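Local structure of conserved hypothetical protein (Streptococcus pneumoniae, 2GK4) at residues A[31-34]-A[35-39]; A[109-113]-A[114-118]; A[213-216]-A[217-220]. The protein is of unknown function but belongs to the DNA/pantothenate metabolism flavoprotein family, so it probably takes part in coenzyme A synthesis from phosphopantothenate. One frame throughout, in Å; residues are numbered along the deposited sequence.

Contact 1 (A[31-34]-A[35-39])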
loop_
_atom_site.group_PDB
_atom_site.type_symbol
_atom_site.label_atom_id
_atom_site.label_comp_id
_atom_site.label_asym_id
_atom_site.label_seq_id
_atom_site.Cartn_x
_atom_site.Cartn_y
_atom_site.Cartn_z
ATOM N N LEU A 31 -4.525 8.722 -15.363
ATOM C CA LEU A 31 -5.252 8.707 -16.625
ATOM C C LEU A 31 -6.764 8.617 -16.395
ATOM O O LEU A 31 -7.531 9.362 -17.014
ATOM C CB LEU A 31 -4.733 7.591 -17.488
ATOM C CG LEU A 31 -5.355 7.461 -18.876
ATOM C CD1 LEU A 31 -5.244 8.740 -19.719
ATOM C CD2 LEU A 31 -4.650 6.298 -19.558
ATOM N N GLY A 32 -7.174 7.775 -15.444
ATOM C CA GLY A 32 -8.569 7.708 -15.015
ATOM C C GLY A 32 -9.142 9.059 -14.610
ATOM O O GLY A 32 -10.277 9.401 -14.965
ATOM N N LYS A 33 -8.349 9.823 -13.861
ATOM C CA LYS A 33 -8.746 11.160 -13.440
ATOM C C LYS A 33 -8.992 12.063 -14.639
ATOM O O LYS A 33 -10.016 12.738 -14.697
ATOM C CB LYS A 33 -7.681 11.765 -12.506
ATOM C CG LYS A 33 -7.936 13.242 -12.140
ATOM C CD LYS A 33 -6.850 13.711 -11.193
ATOM C CE LYS A 33 -7.114 15.104 -10.712
ATOM N NZ LYS A 33 -6.739 16.090 -11.778
ATOM N N ILE A 34 -8.082 12.054 -15.616
ATOM C CA ILE A 34 -8.208 12.953 -16.783
ATOM C C ILE A 34 -9.401 12.544 -17.640
ATOM O O ILE A 34 -10.162 13.399 -18.117
ATOM C CB ILE A 34 -6.914 12.980 -17.635
ATOM C CG1 ILE A 34 -5.737 13.561 -16.817
ATOM C CG2 ILE A 34 -7.112 13.842 -18.904
ATOM C CD1 ILE A 34 -4.383 13.442 -17.542
ATOM N N ILE A 35 -9.601 11.241 -17.805
ATOM C CA ILE A 35 -10.756 10.764 -18.564
ATOM C C ILE A 35 -12.049 11.232 -17.908
ATOM O O ILE A 35 -12.949 11.751 -18.579
ATOM C CB ILE A 35 -10.701 9.233 -18.709
ATOM C CG1 ILE A 35 -9.533 8.899 -19.674
ATOM C CG2 ILE A 35 -12.050 8.687 -19.234
ATOM C CD1 ILE A 35 -9.134 7.379 -19.627
ATOM N N THR A 36 -12.113 11.075 -16.592
ATOM C CA THR A 36 -13.302 11.460 -15.836
ATOM C C THR A 36 -13.554 12.960 -15.972
ATOM O O THR A 36 -14.689 13.356 -16.257
ATOM C CB THR A 36 -13.196 11.023 -14.357
ATOM O OG1 THR A 36 -13.060 9.586 -14.292
ATOM C CG2 THR A 36 -14.459 11.446 -13.557
ATOM N N GLU A 37 -12.523 13.783 -15.742
ATOM C CA GLU A 37 -12.644 15.253 -15.940
ATOM C C GLU A 37 -13.153 15.605 -17.331
ATOM O O GLU A 37 -14.017 16.461 -17.490
ATOM C CB GLU A 37 -11.292 15.922 -15.743
ATOM C CG GLU A 37 -10.814 15.844 -14.318
ATOM C CD GLU A 37 -9.364 16.281 -14.155
ATOM O OE1 GLU A 37 -8.586 16.361 -15.154
ATOM O OE2 GLU A 37 -8.989 16.517 -12.999
ATOM N N THR A 38 -12.609 14.923 -18.336
ATOM C CA THR A 38 -13.000 15.166 -19.721
ATOM C C THR A 38 -14.472 14.883 -19.925
ATOM O O THR A 38 -15.190 15.705 -20.539
ATOM C CB THR A 38 -12.121 14.380 -20.707
ATOM O OG1 THR A 38 -10.762 14.791 -20.512
ATOM C CG2 THR A 38 -12.517 14.668 -22.156
ATOM N N LEU A 39 -14.942 13.754 -19.386
ATOM C CA LEU A 39 -16.362 13.392 -19.544
ATOM C C LEU A 39 -17.277 14.360 -18.794
ATOM O O LEU A 39 -18.309 14.814 -19.325
ATOM C CB LEU A 39 -16.592 11.942 -19.085
ATOM C CG LEU A 39 -15.810 10.941 -19.941
ATOM C CD1 LEU A 39 -15.761 9.607 -19.226
ATOM C CD2 LEU A 39 -16.422 10.811 -21.337
#
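The carboxylate of E37 is met by K33 in a salt bridge of 2.6 Å: NZ comes to the syn side of OE2, tilted 25° from the carboxylate plane. K33 can deliver its charge because its chain runs out with CG anti to the backbone N (chi1 173°), stays extended, and bends only at the last torsion to turn NZ toward E37. The other oxygen, E37 OE1, comes within 3.8 Å of I34 CA.

Two peptide carbonyls are gripped on both faces. G32 O receives T36 N at 3.0 Å from one side of its plane and T36 OG1 at 2.9 Å from the other; I34 O is shared in the same way by T38 N and T38 OG1, the hydroxyl standing above the plane at 2.8 Å. Threonine suits both places, since a hydroxyl beside its own backbone N can return to the preceding turn and leave the methyl group for packing. G32 keeps its own position small, while T36 faces V46 and L48 of strand 45-50. On another flank L31 CG touches I35 CD1 at 3.9 Å, and both leucine and isoleucine lean on F160.

Such i to i+4 pairing, salt-bridged on one flank and apolar on another, is characteristic of an amphipathic helix packed on a Rossmann-like sheet; helix 30-41 leads into strand 45-50, parallel to strand 5-9.

Contact 2 (A[109-113]-A[114-118])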
loop_
_atom_site.group_PDB
_atom_site.type_symbol
_atom_site.label_atom_id
_atom_site.label_comp_id
_atom_site.label_asym_id
_atom_site.label_seq_id
_atom_site.Cartn_x
_atom_site.Cartn_y
_atom_site.Cartn_z
ATOM N N GLN A 109 10.093 -25.321 3.803
ATOM C CA GLN A 109 11.145 -26.304 3.558
ATOM C C GLN A 109 10.783 -27.719 4.023
ATOM O O GLN A 109 11.196 -28.708 3.404
ATOM C CB GLN A 109 12.443 -25.831 4.196
ATOM C CG GLN A 109 13.168 -24.842 3.304
ATOM C CD GLN A 109 14.426 -24.257 3.931
ATOM O OE1 GLN A 109 14.451 -23.922 5.118
ATOM N NE2 GLN A 109 15.478 -24.125 3.124
ATOM N N ALA A 110 10.018 -27.807 5.106
ATOM C CA ALA A 110 9.655 -29.095 5.691
ATOM C C ALA A 110 8.486 -29.757 4.960
ATOM O O ALA A 110 8.192 -30.929 5.192
ATOM C CB ALA A 110 9.322 -28.931 7.149
ATOM N N SER A 111 7.816 -29.012 4.088
ATOM C CA SER A 111 6.624 -29.526 3.411
ATOM C C SER A 111 6.993 -30.503 2.290
ATOM O O SER A 111 8.000 -30.327 1.598
ATOM C CB SER A 111 5.806 -28.365 2.838
ATOM O OG SER A 111 4.791 -28.820 1.957
ATOM N N SER A 112 6.160 -31.517 2.109
ATOM C CA SER A 112 6.338 -32.480 1.021
ATOM C C SER A 112 5.360 -32.214 -0.129
ATOM O O SER A 112 5.369 -32.896 -1.150
ATOM C CB SER A 112 6.177 -33.913 1.554
ATOM O OG SER A 112 4.985 -34.079 2.304
ATOM N N ASN A 113 4.504 -31.211 0.037
ATOM C CA ASN A 113 3.608 -30.820 -1.030
ATOM C C ASN A 113 3.068 -29.428 -0.729
ATOM O O ASN A 113 2.228 -29.246 0.150
ATOM C CB ASN A 113 2.457 -31.819 -1.209
ATOM C CG ASN A 113 1.626 -31.538 -2.458
ATOM O OD1 ASN A 113 1.790 -30.518 -3.131
ATOM N ND2 ASN A 113 0.742 -32.467 -2.788
ATOM N N LEU A 114 3.581 -28.460 -1.466
ATOM C CA LEU A 114 3.306 -27.040 -1.205
ATOM C C LEU A 114 1.844 -26.644 -1.418
ATOM O O LEU A 114 1.373 -25.633 -0.881
ATOM C CB LEU A 114 4.216 -26.198 -2.087
ATOM C CG LEU A 114 5.584 -25.764 -1.546
ATOM C CD1 LEU A 114 6.225 -26.677 -0.551
ATOM C CD2 LEU A 114 6.560 -25.349 -2.663
ATOM N N LYS A 115 1.120 -27.439 -2.203
ATOM C CA LYS A 115 -0.308 -27.182 -2.395
ATOM C C LYS A 115 -1.077 -27.276 -1.065
ATOM O O LYS A 115 -2.161 -26.682 -0.934
ATOM C CB LYS A 115 -0.884 -28.111 -3.480
ATOM C CG LYS A 115 -0.222 -27.860 -4.835
ATOM C CD LYS A 115 -0.919 -28.524 -6.049
ATOM C CE LYS A 115 -0.110 -28.211 -7.323
ATOM N NZ LYS A 115 -0.308 -29.224 -8.406
ATOM N N GLU A 116 -0.504 -27.975 -0.074
ATOM C CA GLU A 116 -1.121 -28.078 1.266
ATOM C C GLU A 116 -1.411 -26.685 1.839
ATOM O O GLU A 116 -2.389 -26.501 2.549
ATOM C CB GLU A 116 -0.262 -28.872 2.265
ATOM C CG GLU A 116 0.941 -28.100 2.879
ATOM C CD GLU A 116 1.747 -28.900 3.945
ATOM O OE1 GLU A 116 1.200 -29.185 5.036
ATOM O OE2 GLU A 116 2.942 -29.199 3.712
ATOM N N PHE A 117 -0.557 -25.722 1.502
ATOM C CA PHE A 117 -0.617 -24.386 2.093
ATOM C C PHE A 117 -1.812 -23.574 1.614
ATOM O O PHE A 117 -2.212 -22.601 2.272
ATOM C CB PHE A 117 0.689 -23.629 1.845
ATOM C CG PHE A 117 1.876 -24.214 2.576
ATOM C CD1 PHE A 117 2.972 -24.681 1.876
ATOM C CD2 PHE A 117 1.891 -24.293 3.953
ATOM C CE1 PHE A 117 4.070 -25.230 2.543
ATOM C CE2 PHE A 117 2.982 -24.831 4.633
ATOM C CZ PHE A 117 4.073 -25.304 3.924
ATOM N N LEU A 118 -2.404 -23.984 0.497
ATOM C CA LEU A 118 -3.556 -23.260 -0.053
ATOM C C LEU A 118 -4.848 -23.510 0.719
ATOM O O LEU A 118 -5.847 -22.782 0.535
ATOM C CB LEU A 118 -3.804 -23.610 -1.519
ATOM C CG LEU A 118 -2.664 -23.613 -2.528
ATOM C CD1 LEU A 118 -3.222 -23.893 -3.927
ATOM C CD2 LEU A 118 -1.922 -22.313 -2.498
HETATM O O HOH W 1 3.923 -31.728 3.801
#
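S111 and E116 meet across the bend between helix 105-110 and the 3-10 segment 114-118. The tight part centres on the serine hydroxyl: S111 OG accepts from N113 N at 3.1 Å, an ST turn, and donates to E116 OE2 at 2.6 Å on the anti lone pair. Serine suits the site because one hydroxyl can donate one hydrogen bond and accept another, and with OG anti to its own backbone N (chi1 168°) it faces the next turn. Beside it, S111 CB rests 3.6 Å from F117 CE1, and E116 CG lies over the centre of the F117 ring. That ring also stacks with F137 and meets Y101, so the turn sits on the two-stranded antiparallel sheet of 97-104 and 133-140. L114 CD1 packs beside S111, and Q109 of the second subunit reaches L114.

The solvent side is looser. S112 and K115 are exposed, and the K115 chain extends away; N113 touches Q109 of the second subunit. Here N113 OD1 takes K115 N through a long bond of 3.3 Å, with the donor standing above the amide plane, while N113 O receives E116 N. E116 OE1 pairs with K120; a water accepts from S112 N at 2.8 Å and donates to E116 OE2 at 2.7 Å.

Contact 3 (A[213-216]-A[217-220])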
loop_
_atom_site.group_PDB
_atom_site.type_symbol
_atom_site.label_atom_id
_atom_site.label_comp_id
_atom_site.label_asym_id
_atom_site.label_seq_id
_atom_site.Cartn_x
_atom_site.Cartn_y
_atom_site.Cartn_z
ATOM N N VAL A 213 -2.455 7.429 -30.362
ATOM C CA VAL A 213 -2.405 8.749 -29.751
ATOM C C VAL A 213 -1.087 8.918 -28.978
ATOM O O VAL A 213 -0.402 7.944 -28.662
ATOM C CB VAL A 213 -3.609 9.021 -28.786
ATOM C CG1 VAL A 213 -4.936 9.118 -29.547
ATOM C CG2 VAL A 213 -3.649 7.965 -27.687
ATOM N N GLN A 214 -0.758 10.163 -28.649
ATOM C CA GLN A 214 0.557 10.485 -28.125
ATOM C C GLN A 214 0.618 10.978 -26.695
ATOM O O GLN A 214 1.715 11.008 -26.116
ATOM C CB GLN A 214 1.224 11.538 -29.020
ATOM C CG GLN A 214 1.801 10.957 -30.249
ATOM C CD GLN A 214 2.807 9.861 -29.944
ATOM O OE1 GLN A 214 2.708 8.780 -30.494
ATOM N NE2 GLN A 214 3.748 10.123 -29.029
ATOM N N THR A 215 -0.529 11.422 -26.172
ATOM C CA THR A 215 -0.626 12.021 -24.830
ATOM C C THR A 215 -1.882 11.575 -24.105
ATOM O O THR A 215 -2.858 11.099 -24.717
ATOM C CB THR A 215 -0.629 13.593 -24.856
ATOM O OG1 THR A 215 -1.824 14.068 -25.501
ATOM C CG2 THR A 215 0.575 14.144 -25.592
ATOM N N LYS A 216 -1.864 11.750 -22.786
ATOM C CA LYS A 216 -3.012 11.476 -21.944
ATOM C C LYS A 216 -4.204 12.299 -22.357
ATOM O O LYS A 216 -5.313 11.807 -22.358
ATOM C CB LYS A 216 -2.676 11.790 -20.474
ATOM C CG LYS A 216 -1.820 10.709 -19.812
ATOM C CD LYS A 216 -1.390 11.100 -18.358
ATOM C CE LYS A 216 -0.773 9.905 -17.641
ATOM N NZ LYS A 216 0.477 9.401 -18.363
ATOM N N GLU A 217 -3.969 13.563 -22.695
ATOM C CA GLU A 217 -5.059 14.435 -23.125
ATOM C C GLU A 217 -5.671 13.888 -24.418
ATOM O O GLU A 217 -6.898 13.861 -24.567
ATOM C CB GLU A 217 -4.556 15.874 -23.295
ATOM C CG GLU A 217 -4.111 16.534 -21.968
ATOM C CD GLU A 217 -2.805 15.962 -21.375
ATOM O OE1 GLU A 217 -1.886 15.553 -22.131
ATOM O OE2 GLU A 217 -2.699 15.938 -20.130
ATOM N N GLU A 218 -4.818 13.414 -25.327
ATOM C CA GLU A 218 -5.299 12.839 -26.589
ATOM C C GLU A 218 -6.086 11.564 -26.334
ATOM O O GLU A 218 -7.078 11.305 -27.037
ATOM C CB GLU A 218 -4.146 12.530 -27.542
ATOM C CG GLU A 218 -3.810 13.657 -28.518
ATOM C CD GLU A 218 -2.518 13.409 -29.313
ATOM O OE1 GLU A 218 -2.219 12.243 -29.679
ATOM O OE2 GLU A 218 -1.801 14.403 -29.581
ATOM N N ILE A 219 -5.643 10.769 -25.348
ATOM C CA ILE A 219 -6.395 9.561 -24.946
ATOM C C ILE A 219 -7.808 9.956 -24.535
ATOM O O ILE A 219 -8.805 9.412 -25.056
ATOM C CB ILE A 219 -5.681 8.745 -23.812
ATOM C CG1 ILE A 219 -4.343 8.192 -24.318
ATOM C CG2 ILE A 219 -6.582 7.591 -23.292
ATOM C CD1 ILE A 219 -3.387 7.656 -23.183
ATOM N N ALA A 220 -7.888 10.913 -23.602
ATOM C CA ALA A 220 -9.193 11.399 -23.132
ATOM C C ALA A 220 -10.093 11.961 -24.231
ATOM O O ALA A 220 -11.294 11.632 -24.271
ATOM C CB ALA A 220 -9.039 12.394 -21.942
#
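E217 folds back on T215: its chain bends at chi2, and OE1 comes to 3.6 Å from T215 CB. It is an exposed residue, and a carboxylate in the first turn of a helix probably gains from the partial positive charge of the helix end.

E218 follows with two roles. Its backbone N donates to T215 OG1 at 3.1 Å, while its side chain runs extended past T215 and sets OE1 to receive Q214 N at 2.7 Å. That N-H approaches from above the carboxylate plane, not along it. The threonine hydroxyl, held between its own backbone N and carbonyl carbon (chi1 66°), is placed to accept: T215 is the N-cap of helix 216-228, the final helix of this alpha/beta fold, entered directly from edge strand 210-213. E218 thus ties down the peptide just ahead of the cap. Q214 itself turns outward, its amide bonded to R201 and Q199.

I219 is buried. Its N donates to T215 O at 2.9 Å, and its CG1 presses on V213 CG2 at 3.4 Å, closer than normal carbon packing, with the two chains crossing at about a right angle. Branched aliphatic residues fit here because both face A202 and F204 of strand 202-205.

A220 completes the turn by giving its N-H to K216 O at 3.0 Å and 172°. Its side chain is a single methyl, which lets helix 30-41 come close on that flank.

From the N terminus, contact 1 falls first, wholly within helix 30-41, part of the crossover from strand 5-9 to the parallel strand 45-50. Contact 2 comes next, where the chain turns after helix 105-110 on its way to strand 133-140. Contact 3 is last, at the turn from strand 210-213 into helix 216-228. Each is local, and none nests in or crosses another. Contacts 1 and 3 nevertheless meet in space: their centres are about 11 Å apart, and T38 OG1 lies 3.3 Å from A220 CB, so the two helices pack together. Contact 2 stands apart on the far side of the chain's centre, beside the second subunit, with its centre about 46 Å from that of contact 1.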